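Local coordinates for protein ancestral D-type dye decolorizing peroxidase (Geotrichum candidum, PDB 7ANV) that probably uses a haem cofactor and hydrogen peroxide to oxidise dyes and related substrates, as other dye-decolorizing peroxidases do, at residues A[400-403]-A[404-408]; A[97-101]-A[102-106]; A[110-114]-A[115-119]; A[224-227]-A[228-231]; A[477-480]-A[481-485]. One frame throughout, in Å; residues are numbered along the deposited sequence.

All five contacts are local: loops enter helices in contacts 1, 2 and 5, a helix ends in contact 3, and a loop turns in contact 4. Along the chain they run 2, 3, 4, 1, 5. Contacts 2 and 3 lie in the N-terminal half and adjoin in sequence, while contact 1 belongs to the C-terminal half; it touches both, through Glu-402 with Ala-103 and Gln-406 with Asp-111, although centres are about 13 and 15 Å away. Contact 1 thereby ties helix 405-413, which reaches the haem, to helices 102-106 and 108-115. Contacts 4 and 5 touch none of the others; contacts 3 and 5 are the furthest apart, about 33 Å between centres.

Contact 1: A[400-403]-A[404-408]; sequences NIEN and GFQFI. With HEM (protoporphyrin IX containing Fe), chain B.
Gly-404 N donates to Asn-400 O at 3.1 Å, and Gln-406 N to Ile-401 O, also at 3.1 Å; together they tie the turn at 400-403 to the first residues of helix 405-413, with Gly-404 in the N-cap position. Gly-404 N also makes a weak bond to Ile-401 O, so that this carbonyl receives two N-H groups. Inside the turn, Asn-403 N reaches back weakly to Asn-400 OD1.

The side chain of Gln-406 carries most of the packing. It lies alongside Glu-402, pointing the same way, with carboxylate and amide planes 78° apart. Its OE1 meets Glu-402 CG at 3.1 Å, a carbon contact, while CG rests 3.8 Å from Ile-401 CG2. The polar ends look to other helices: Gln-406 NE2 bonds to Asp-111, and Glu-402 OE1 to Ala-103 N. With an alanine in place of Gln-406 the amide is gone, which would probably open a gap beside Glu-402 and leave Asp-111 without one of its donors.

Further round the helix, Phe-407 CB sits 3.3 Å from Glu-402 O. Phe-405 has its CG anti to the backbone N (chi1 170°), which carries the ring to the haem, where CD1 comes within 3.5 Å of HEM CBC.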
# COMPACT_ATOMS: atom_id res chain seq x y z
N ASN A 400 -13.90 0.08 -2.52
CA ASN A 400 -14.19 1.33 -3.25
C ASN A 400 -12.89 2.12 -3.42
O ASN A 400 -12.41 2.72 -2.43
CB ASN A 400 -15.24 2.07 -2.44
CG ASN A 400 -15.88 3.20 -3.19
OD1 ASN A 400 -15.17 4.12 -3.61
ND2 ASN A 400 -17.19 3.11 -3.36
N ILE A 401 -12.35 2.13 -4.64
CA ILE A 401 -11.02 2.77 -4.88
C ILE A 401 -11.13 4.27 -4.57
O ILE A 401 -10.19 4.84 -3.97
CB ILE A 401 -10.53 2.48 -6.31
CG1 ILE A 401 -10.20 1.00 -6.52
CG2 ILE A 401 -9.32 3.34 -6.64
CD1 ILE A 401 -9.77 0.70 -7.89
N GLU A 402 -12.28 4.87 -4.90
CA GLU A 402 -12.50 6.33 -4.68
C GLU A 402 -12.44 6.67 -3.21
O GLU A 402 -11.97 7.74 -2.84
CB GLU A 402 -13.87 6.73 -5.24
CG GLU A 402 -13.80 6.80 -6.76
CD GLU A 402 -14.12 5.56 -7.59
OE1 GLU A 402 -14.43 5.77 -8.81
OE2 GLU A 402 -14.05 4.42 -7.06
N ASN A 403 -12.91 5.78 -2.36
CA ASN A 403 -13.02 6.03 -0.91
C ASN A 403 -11.70 5.74 -0.20
O ASN A 403 -11.47 6.33 0.88
CB ASN A 403 -14.11 5.19 -0.26
CG ASN A 403 -15.50 5.66 -0.59
OD1 ASN A 403 -15.67 6.75 -1.12
ND2 ASN A 403 -16.50 4.85 -0.29
N GLY A 404 -10.92 4.80 -0.74
CA GLY A 404 -9.66 4.31 -0.15
C GLY A 404 -8.44 4.94 -0.76
O GLY A 404 -8.21 6.16 -0.51
N PHE A 405 -7.68 4.17 -1.52
CA PHE A 405 -6.40 4.61 -2.12
C PHE A 405 -6.53 6.05 -2.68
O PHE A 405 -5.69 6.90 -2.37
CB PHE A 405 -5.95 3.68 -3.24
CG PHE A 405 -4.79 4.25 -4.00
CD1 PHE A 405 -3.53 4.31 -3.45
CD2 PHE A 405 -4.98 4.78 -5.26
CE1 PHE A 405 -2.47 4.85 -4.15
CE2 PHE A 405 -3.91 5.28 -5.97
CZ PHE A 405 -2.66 5.36 -5.41
N GLN A 406 -7.50 6.31 -3.54
CA GLN A 406 -7.56 7.63 -4.24
C GLN A 406 -7.78 8.77 -3.23
O GLN A 406 -7.21 9.86 -3.41
CB GLN A 406 -8.68 7.69 -5.26
CG GLN A 406 -8.37 6.98 -6.57
CD GLN A 406 -9.52 7.14 -7.52
OE1 GLN A 406 -10.68 6.96 -7.16
NE2 GLN A 406 -9.24 7.54 -8.76
N PHE A 407 -8.64 8.56 -2.25
CA PHE A 407 -8.98 9.60 -1.26
C PHE A 407 -7.74 9.89 -0.41
O PHE A 407 -7.39 11.06 -0.18
CB PHE A 407 -10.18 9.14 -0.44
CG PHE A 407 -10.93 10.31 0.13
CD1 PHE A 407 -11.86 10.99 -0.62
CD2 PHE A 407 -10.66 10.76 1.41
CE1 PHE A 407 -12.56 12.07 -0.10
CE2 PHE A 407 -11.35 11.85 1.94
CZ PHE A 407 -12.27 12.52 1.17
N ILE A 408 -7.10 8.83 0.08
CA ILE A 408 -5.88 8.93 0.90
C ILE A 408 -4.81 9.69 0.14
O ILE A 408 -4.26 10.68 0.71
CB ILE A 408 -5.40 7.56 1.36
CG1 ILE A 408 -6.45 6.90 2.25
CG2 ILE A 408 -4.06 7.71 2.06
CD1 ILE A 408 -6.20 5.41 2.44
CHA HEM B . 1.79 3.14 6.98
CHB HEM B . 5.90 3.69 4.46
CHC HEM B . 3.25 4.46 0.40
CHD HEM B . -0.79 4.30 3.07
C1A HEM B . 3.13 3.21 6.63
C2A HEM B . 4.21 3.00 7.52
C3A HEM B . 5.37 3.17 6.82
C4A HEM B . 5.00 3.46 5.48
CMA HEM B . 6.78 3.03 7.35
CAA HEM B . 4.11 2.73 9.01
CBA HEM B . 3.78 1.29 9.39
CGA HEM B . 2.36 1.09 9.83
O1A HEM B . 1.70 1.89 10.52
O2A HEM B . 1.84 0.06 9.52
C1B HEM B . 5.51 3.94 3.13
C2B HEM B . 6.44 4.09 2.05
C3B HEM B . 5.73 4.29 0.91
C4B HEM B . 4.29 4.25 1.31
CMB HEM B . 7.94 4.05 2.15
CAB HEM B . 6.17 4.45 -0.50
CBB HEM B . 7.36 4.04 -0.99
C1C HEM B . 1.90 4.51 0.77
C2C HEM B . 0.82 4.82 -0.07
C3C HEM B . -0.32 4.80 0.72
C4C HEM B . 0.09 4.47 2.04
CMC HEM B . 0.92 5.11 -1.56
CAC HEM B . -1.72 5.07 0.38
CBC HEM B . -2.08 5.81 -0.66
C1D HEM B . -0.38 3.91 4.34
C2D HEM B . -1.38 3.64 5.39
C3D HEM B . -0.65 3.34 6.48
C4D HEM B . 0.78 3.42 6.09
CMD HEM B . -2.90 3.68 5.33
CAD HEM B . -1.18 2.98 7.85
CBD HEM B . -1.53 4.21 8.70
CGD HEM B . -2.19 3.81 9.99
O1D HEM B . -1.75 4.37 11.03
O2D HEM B . -3.16 3.01 10.03
NA HEM B . 3.63 3.49 5.36
NB HEM B . 4.27 4.03 2.64
NC HEM B . 1.45 4.35 2.07
ND HEM B . 0.90 3.81 4.79
FE HEM B . 2.53 3.96 3.78

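Contact 2: A[97-101]-A[102-106]; sequences DNLGD and TAFKA
The ammonium of Lys-105 hydrogen-bonds to the backbone of Asp-97, NZ to O at 2.7 Å, closing a loop that runs into the N-terminus of helix 102-106. The donor stands above the carbonyl plane, 57° out of it. Reaching it takes an almost fully extended chain that bends only at its last torsion (chi4 138°), and on the way CE passes 3.3 Å from Leu-99 O. A leucine in its place would lack the ammonium and would probably leave Asp-97 O without this donor and the loop less firmly tied to the helix.

Other polar bonds gather at Asp-101, the N-cap residue. Its OD1 accepts from the adjoining Thr-102 N at 2.6 Å, on the anti side of the carboxylate, a bond to the next residue that is not a capping one. Asp-101 O receives a weak but nearly straight bond from Lys-105 N. A water accepts from both Asp-101 N and Phe-104 N, bridging the loop and the first turn.

Apolar contact is confined to Leu-99 and Phe-104, which meet slantwise, CD2 to CE2 at 3.6 Å. Gly-100, at positive phi, lets the backbone turn between them.

Beyond the loop, Phe-104 sets its ring edge-to-face with Phe-248 of strand 247-256. Leu-89 of helix 86-92 and Phe-475 of strand 466-476 both pack against the Leu-99 and Phe-104 pair.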
# COMPACT_ATOMS: atom_id res chain seq x y z
N ASP A 97 -20.47 -2.87 -16.02
CA ASP A 97 -21.18 -1.56 -15.97
C ASP A 97 -21.44 -1.12 -14.52
O ASP A 97 -21.39 0.11 -14.31
CB ASP A 97 -22.46 -1.59 -16.80
CG ASP A 97 -22.17 -1.53 -18.29
OD1 ASP A 97 -21.07 -1.06 -18.66
OD2 ASP A 97 -23.03 -1.98 -19.08
N ASN A 98 -21.66 -2.05 -13.57
CA ASN A 98 -21.96 -1.79 -12.13
C ASN A 98 -20.76 -2.13 -11.23
O ASN A 98 -20.89 -2.06 -9.97
CB ASN A 98 -23.15 -2.61 -11.66
CG ASN A 98 -24.40 -2.36 -12.49
OD1 ASN A 98 -24.42 -1.51 -13.38
ND2 ASN A 98 -25.45 -3.12 -12.21
N LEU A 99 -19.63 -2.48 -11.80
CA LEU A 99 -18.44 -2.78 -10.97
C LEU A 99 -17.65 -1.50 -10.65
O LEU A 99 -17.15 -0.80 -11.57
CB LEU A 99 -17.52 -3.79 -11.63
CG LEU A 99 -16.41 -4.27 -10.70
CD1 LEU A 99 -17.02 -4.96 -9.47
CD2 LEU A 99 -15.45 -5.18 -11.40
N GLY A 100 -17.46 -1.25 -9.35
CA GLY A 100 -16.72 -0.08 -8.87
C GLY A 100 -17.32 1.16 -9.48
O GLY A 100 -18.57 1.30 -9.49
N ASP A 101 -16.46 2.12 -9.80
CA ASP A 101 -16.92 3.45 -10.27
C ASP A 101 -15.84 3.89 -11.24
O ASP A 101 -15.12 2.94 -11.74
CB ASP A 101 -17.28 4.43 -9.13
CG ASP A 101 -18.22 5.55 -9.54
OD1 ASP A 101 -18.21 5.90 -10.75
OD2 ASP A 101 -19.00 6.07 -8.66
N THR A 102 -15.83 5.18 -11.56
CA THR A 102 -15.01 5.72 -12.65
C THR A 102 -13.60 5.17 -12.43
O THR A 102 -12.97 4.86 -13.42
CB THR A 102 -15.15 7.25 -12.77
OG1 THR A 102 -16.54 7.40 -13.07
CG2 THR A 102 -14.30 7.87 -13.86
N ALA A 103 -13.10 5.03 -11.19
CA ALA A 103 -11.64 4.82 -11.05
C ALA A 103 -11.25 3.49 -11.72
O ALA A 103 -10.30 3.48 -12.51
CB ALA A 103 -11.17 4.86 -9.63
N PHE A 104 -11.88 2.39 -11.35
CA PHE A 104 -11.53 1.07 -11.90
C PHE A 104 -11.76 1.08 -13.41
O PHE A 104 -10.93 0.58 -14.19
CB PHE A 104 -12.37 -0.01 -11.24
CG PHE A 104 -12.21 -1.37 -11.85
CD1 PHE A 104 -11.09 -2.17 -11.61
CD2 PHE A 104 -13.20 -1.87 -12.68
CE1 PHE A 104 -10.97 -3.42 -12.17
CE2 PHE A 104 -13.08 -3.13 -13.23
CZ PHE A 104 -11.96 -3.91 -12.99
N LYS A 105 -12.89 1.64 -13.84
CA LYS A 105 -13.27 1.59 -15.27
C LYS A 105 -12.28 2.41 -16.10
O LYS A 105 -11.96 2.00 -17.21
CB LYS A 105 -14.72 2.07 -15.48
CG LYS A 105 -15.75 1.10 -14.92
CD LYS A 105 -17.18 1.66 -14.92
CE LYS A 105 -18.19 0.67 -14.36
NZ LYS A 105 -19.18 1.33 -13.46
N ALA A 106 -11.79 3.52 -15.57
CA ALA A 106 -10.94 4.46 -16.33
C ALA A 106 -9.48 3.97 -16.39
O ALA A 106 -8.79 4.32 -17.39
CB ALA A 106 -11.06 5.86 -15.74
O HOH W 1 -13.56 2.35 -9.02

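Contact 3: A[110-114]-A[115-119]; sequences ADAQN and LGDPG
Leu-115 folds back over Asp-111, one turn earlier in helix 108-115, and its side chain can be followed atom by atom. CB lies 3.6 Å from Ala-112 O. CG, set anti to the carbonyl carbon (chi1 -69°), comes closer to the preceding turn and meets Asp-111 O at 3.3 Å. Of the two methyls, CD2 reaches Asp-111 OD2 at 3.6 Å, and CD1 lies slightly further from the same oxygen. The two side chains cross at about a right angle, and the leucine also packs on Phe-405 of helix 405-413 and on Tyr-473.

Underneath, the backbone ends the helix in a Schellman motif. Leu-115 N still makes the regular helical bond to Asp-111 O, 2.9 Å long. Asp-117 N then returns to Ala-112 O at 3.0 Å, while Gly-116 N donates to Gln-113 O and, weakly, to Ala-112 O. The positive phi of Gly-116 (94°) suits a glycine and turns the chain out of the helix. A water donates to both Gln-113 O, at 2.7 Å, and Asp-117 O, joining the last turn to the departing loop.

Both buried carboxylates find their polar partners in other parts of the fold. Asp-111 forms a salt bridge with Lys-410 and accepts from Tyr-473; Asp-117 forms one with Arg-252 and accepts from Trp-131. With cations and several donors about them, the two aspartates are probably kept ionised despite burial, while the leucine methyls wall off one side of the Asp-111 carboxylate.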
# COMPACT_ATOMS: atom_id res chain seq x y z
N ALA A 110 -5.13 6.99 -16.61
CA ALA A 110 -6.05 8.13 -16.70
C ALA A 110 -6.03 8.95 -15.39
O ALA A 110 -6.40 10.15 -15.40
CB ALA A 110 -7.43 7.61 -17.01
N ASP A 111 -5.69 8.33 -14.26
CA ASP A 111 -5.73 8.98 -12.93
C ASP A 111 -4.35 9.55 -12.58
O ASP A 111 -4.25 10.33 -11.59
CB ASP A 111 -6.14 7.95 -11.87
CG ASP A 111 -6.67 8.51 -10.57
OD1 ASP A 111 -7.26 9.64 -10.57
OD2 ASP A 111 -6.54 7.80 -9.59
N ALA A 112 -3.31 9.23 -13.32
CA ALA A 112 -1.92 9.63 -12.93
C ALA A 112 -1.80 11.14 -12.68
O ALA A 112 -1.11 11.53 -11.73
CB ALA A 112 -0.94 9.18 -13.97
N GLN A 113 -2.38 11.97 -13.54
CA GLN A 113 -2.21 13.43 -13.41
C GLN A 113 -2.76 13.86 -12.04
O GLN A 113 -2.07 14.56 -11.32
CB GLN A 113 -2.88 14.19 -14.55
CG GLN A 113 -2.67 15.70 -14.46
CD GLN A 113 -2.95 16.43 -15.76
OE1 GLN A 113 -3.74 16.00 -16.58
NE2 GLN A 113 -2.24 17.52 -15.97
N ASN A 114 -3.95 13.41 -11.69
CA ASN A 114 -4.66 13.83 -10.46
C ASN A 114 -3.98 13.21 -9.24
O ASN A 114 -4.00 13.84 -8.17
CB ASN A 114 -6.15 13.53 -10.57
CG ASN A 114 -6.93 14.62 -11.29
OD1 ASN A 114 -6.50 15.76 -11.37
ND2 ASN A 114 -8.08 14.27 -11.84
N LEU A 115 -3.37 12.03 -9.38
CA LEU A 115 -2.59 11.42 -8.28
C LEU A 115 -1.37 12.30 -8.01
O LEU A 115 -0.78 12.13 -6.94
CB LEU A 115 -2.17 10.00 -8.62
CG LEU A 115 -3.28 8.97 -8.69
CD1 LEU A 115 -2.77 7.67 -9.33
CD2 LEU A 115 -3.85 8.72 -7.31
N GLY A 116 -0.98 13.12 -8.99
CA GLY A 116 0.18 14.03 -8.89
C GLY A 116 1.46 13.43 -9.44
O GLY A 116 2.56 14.02 -9.24
N ASP A 117 1.37 12.35 -10.20
CA ASP A 117 2.58 11.67 -10.71
C ASP A 117 3.34 12.63 -11.62
O ASP A 117 2.74 13.42 -12.36
CB ASP A 117 2.28 10.37 -11.47
CG ASP A 117 1.76 9.25 -10.61
OD1 ASP A 117 1.55 9.47 -9.38
OD2 ASP A 117 1.50 8.17 -11.16
N PRO A 118 4.67 12.58 -11.58
CA PRO A 118 5.47 13.38 -12.49
C PRO A 118 5.10 13.04 -13.94
O PRO A 118 4.82 11.87 -14.28
CB PRO A 118 6.94 13.04 -12.17
CG PRO A 118 6.90 12.32 -10.86
CD PRO A 118 5.50 11.74 -10.70
N GLY A 119 5.05 14.06 -14.79
CA GLY A 119 4.80 13.87 -16.22
C GLY A 119 5.77 14.73 -17.02
O GLY A 119 6.44 15.60 -16.41
O HOH W 2 0.48 15.20 -12.03

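Contact 4: A[224-227]-A[228-231]; sequences VILV and GRDG. With SO4 (sulfate ion), chain F.
Arg-229, whose CG rests against Leu-226 CB at 4.0 Å, sends its NH1 to two acceptors: O3 of a bound sulfate, at 3.0 Å, and the backbone oxygen of Pro-2. The sulfate oxygen lies at the edge of the guanidinium, near its plane. The next residue grips the same ion, for Asp-230 N gives a nearly straight bond (171°) to sulfate O1 at 3.1 Å and a weak second one to O4. Ala-1 N, the chain's amino terminus, also binds the ion, which probably came from the crystallisation liquor.

The arginine gets there by a bend: its second torsion (chi2 -68°) folds the chain so that CD passes 3.4 Å from sulfate O1 before the guanidinium swings out to O3. NE forms a salt bridge with Asp-245, so that, with the two acceptors of NH1, several partners fix the rotation of the flat group.

Nearer the backbone, the peptide between Val-227 and Gly-228 is the middle one of a tight turn. Gly-228 has positive phi (87°), and a CB there would collide with Val-227 O. Gly-231, further on, is likewise at backbone angles that call for glycine.

The backbone angles of Val-227 and Gly-228 make Leu-226 to Arg-229 a type II beta turn, closed by a weak bond from Arg-229 N to Leu-226 O; glycine at its third position suits the positive phi, and the turn is part of the long connection between strands 219-220 and 247-256.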
# COMPACT_ATOMS: atom_id res chain seq x y z
N VAL A 224 -16.22 -2.51 3.74
CA VAL A 224 -15.16 -1.54 3.41
C VAL A 224 -14.11 -2.23 2.52
O VAL A 224 -13.41 -1.52 1.80
CB VAL A 224 -14.56 -0.97 4.70
CG1 VAL A 224 -13.32 -0.17 4.43
CG2 VAL A 224 -15.59 -0.15 5.44
N ILE A 225 -13.95 -3.54 2.65
CA ILE A 225 -12.86 -4.31 1.97
C ILE A 225 -13.49 -5.18 0.88
O ILE A 225 -12.94 -5.26 -0.24
CB ILE A 225 -12.04 -5.12 2.98
CG1 ILE A 225 -11.42 -4.20 4.03
CG2 ILE A 225 -10.97 -5.94 2.24
CD1 ILE A 225 -10.56 -3.11 3.46
N LEU A 226 -14.61 -5.83 1.19
CA LEU A 226 -15.24 -6.83 0.31
C LEU A 226 -16.50 -6.28 -0.35
O LEU A 226 -17.41 -5.81 0.37
CB LEU A 226 -15.60 -8.06 1.13
CG LEU A 226 -14.44 -8.83 1.75
CD1 LEU A 226 -15.03 -9.90 2.68
CD2 LEU A 226 -13.52 -9.43 0.71
N VAL A 227 -16.53 -6.30 -1.67
CA VAL A 227 -17.70 -5.80 -2.43
C VAL A 227 -18.90 -6.66 -2.01
O VAL A 227 -18.76 -7.87 -1.78
CB VAL A 227 -17.42 -5.83 -3.95
CG1 VAL A 227 -18.66 -5.54 -4.75
CG2 VAL A 227 -16.33 -4.85 -4.31
N GLY A 228 -20.03 -6.02 -1.76
CA GLY A 228 -21.30 -6.72 -1.53
C GLY A 228 -21.52 -7.12 -0.09
O GLY A 228 -22.56 -7.69 0.18
N ARG A 229 -20.60 -6.82 0.81
CA ARG A 229 -20.78 -7.12 2.24
C ARG A 229 -21.22 -5.84 2.97
O ARG A 229 -21.14 -4.72 2.42
CB ARG A 229 -19.50 -7.73 2.81
CG ARG A 229 -19.26 -9.16 2.37
CD ARG A 229 -20.24 -10.19 2.92
NE ARG A 229 -19.70 -11.50 2.59
CZ ARG A 229 -19.96 -12.63 3.23
NH1 ARG A 229 -20.77 -12.64 4.28
NH2 ARG A 229 -19.40 -13.75 2.80
N ASP A 230 -21.70 -6.03 4.19
CA ASP A 230 -22.20 -4.94 5.07
C ASP A 230 -21.17 -3.82 5.12
O ASP A 230 -20.00 -4.06 5.52
CB ASP A 230 -22.50 -5.49 6.47
CG ASP A 230 -23.06 -4.45 7.44
OD1 ASP A 230 -23.95 -3.68 7.03
OD2 ASP A 230 -22.55 -4.39 8.58
N GLY A 231 -21.57 -2.62 4.74
CA GLY A 231 -20.71 -1.44 4.80
C GLY A 231 -20.17 -1.07 3.42
O GLY A 231 -19.43 -0.07 3.36
S SO4 F . -23.05 -9.30 5.22
O1 SO4 F . -21.73 -8.84 5.60
O2 SO4 F . -23.98 -9.03 6.30
O3 SO4 F . -23.01 -10.71 4.97
O4 SO4 F . -23.51 -8.61 4.06

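Contact 5: A[477-480]-A[481-485]; sequences PSIS and ALKDT
Ser-480, Ala-481 and Leu-482 bury the most surface where the loop at 477-478 enters helix 479-486. Ala-481 is held from Ser-478: its N donates to the serine OG at 2.9 Å, with an N-H to acceptor angle of 152°. That serine hydroxyl stands between the backbone N and the carbonyl carbon (chi1 75°), a torsion that folds it over the first turn, and it also touches Ala-481 CB at 3.2 Å. The same methyl also packs on Pro-477 CB.

Ser-480 contributes chiefly through its backbone. Its O accepts from Asp-484 N at 2.8 Å, and Asp-484 CB lies 3.3 Å from that same oxygen.

Leu-482 N bonds to Ser-478 O at 2.9 Å, while its CD2 methyl packs on Pro-477 CG at 3.8 Å, the two side chains crossing at about a right angle. The leucine and proline both lean on Phe-84 of strand 78-84. Along the same face of the helix, one turn apart, Ile-479 CG2 crosses Lys-483 CE slantwise at 3.9 Å; their backbones are joined by the regular bond from Lys-483 N to Ile-479 O.

Asn-7, in the N-terminal part of the chain, bonds to Ser-480 N and to the backbone of Ile-479, binding the first turn to that segment. The whole is a classic N-cap: a serine hydroxyl accepts the N-H three residues on, at the head of the helix that follows strand 466-476.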
# COMPACT_ATOMS: atom_id res chain seq x y z
N PRO A 477 -11.50 -11.34 -7.87
CA PRO A 477 -12.81 -11.91 -7.64
C PRO A 477 -12.81 -12.99 -6.55
O PRO A 477 -11.77 -13.51 -6.18
CB PRO A 477 -13.19 -12.57 -8.98
CG PRO A 477 -12.23 -11.98 -9.96
CD PRO A 477 -10.95 -11.73 -9.17
N SER A 478 -14.02 -13.33 -6.11
CA SER A 478 -14.26 -14.49 -5.23
C SER A 478 -13.92 -15.80 -5.96
O SER A 478 -13.91 -15.85 -7.22
CB SER A 478 -15.67 -14.47 -4.72
OG SER A 478 -16.57 -14.87 -5.74
N ILE A 479 -13.79 -16.89 -5.21
CA ILE A 479 -13.59 -18.23 -5.80
C ILE A 479 -14.84 -18.60 -6.59
O ILE A 479 -14.71 -19.03 -7.74
CB ILE A 479 -13.26 -19.27 -4.73
CG1 ILE A 479 -12.03 -18.83 -3.94
CG2 ILE A 479 -13.07 -20.63 -5.39
CD1 ILE A 479 -10.80 -18.63 -4.77
N SER A 480 -16.02 -18.39 -6.03
CA SER A 480 -17.27 -18.77 -6.74
C SER A 480 -17.39 -17.93 -8.02
O SER A 480 -17.85 -18.48 -9.04
CB SER A 480 -18.45 -18.67 -5.83
OG SER A 480 -18.68 -17.37 -5.50
N ALA A 481 -16.97 -16.67 -8.02
CA ALA A 481 -17.01 -15.83 -9.24
C ALA A 481 -16.04 -16.39 -10.29
O ALA A 481 -16.42 -16.49 -11.49
CB ALA A 481 -16.72 -14.40 -8.94
N LEU A 482 -14.82 -16.74 -9.88
CA LEU A 482 -13.82 -17.36 -10.77
C LEU A 482 -14.43 -18.62 -11.41
O LEU A 482 -14.32 -18.76 -12.64
CB LEU A 482 -12.55 -17.69 -9.99
CG LEU A 482 -11.71 -16.49 -9.56
CD1 LEU A 482 -10.50 -16.97 -8.79
CD2 LEU A 482 -11.28 -15.62 -10.75
N LYS A 483 -15.13 -19.46 -10.64
CA LYS A 483 -15.69 -20.75 -11.11
C LYS A 483 -16.89 -20.51 -12.03
O LYS A 483 -16.97 -21.19 -13.08
CB LYS A 483 -16.15 -21.61 -9.94
CG LYS A 483 -15.04 -22.29 -9.18
CD LYS A 483 -15.51 -23.00 -7.92
CE LYS A 483 -14.41 -23.80 -7.27
NZ LYS A 483 -14.91 -24.54 -6.09
N ASP A 484 -17.81 -19.65 -11.62
CA ASP A 484 -19.18 -19.59 -12.19
C ASP A 484 -19.26 -18.48 -13.23
O ASP A 484 -20.09 -18.59 -14.11
CB ASP A 484 -20.25 -19.48 -11.10
CG ASP A 484 -20.18 -20.67 -10.14
OD1 ASP A 484 -19.69 -21.73 -10.57
OD2 ASP A 484 -20.54 -20.50 -8.95
N THR A 485 -18.37 -17.49 -13.22
CA THR A 485 -18.45 -16.38 -14.20
C THR A 485 -17.20 -16.29 -15.09
O THR A 485 -17.37 -16.06 -16.31
CB THR A 485 -18.69 -15.05 -13.47
OG1 THR A 485 -19.96 -15.19 -12.81
CG2 THR A 485 -18.62 -13.88 -14.42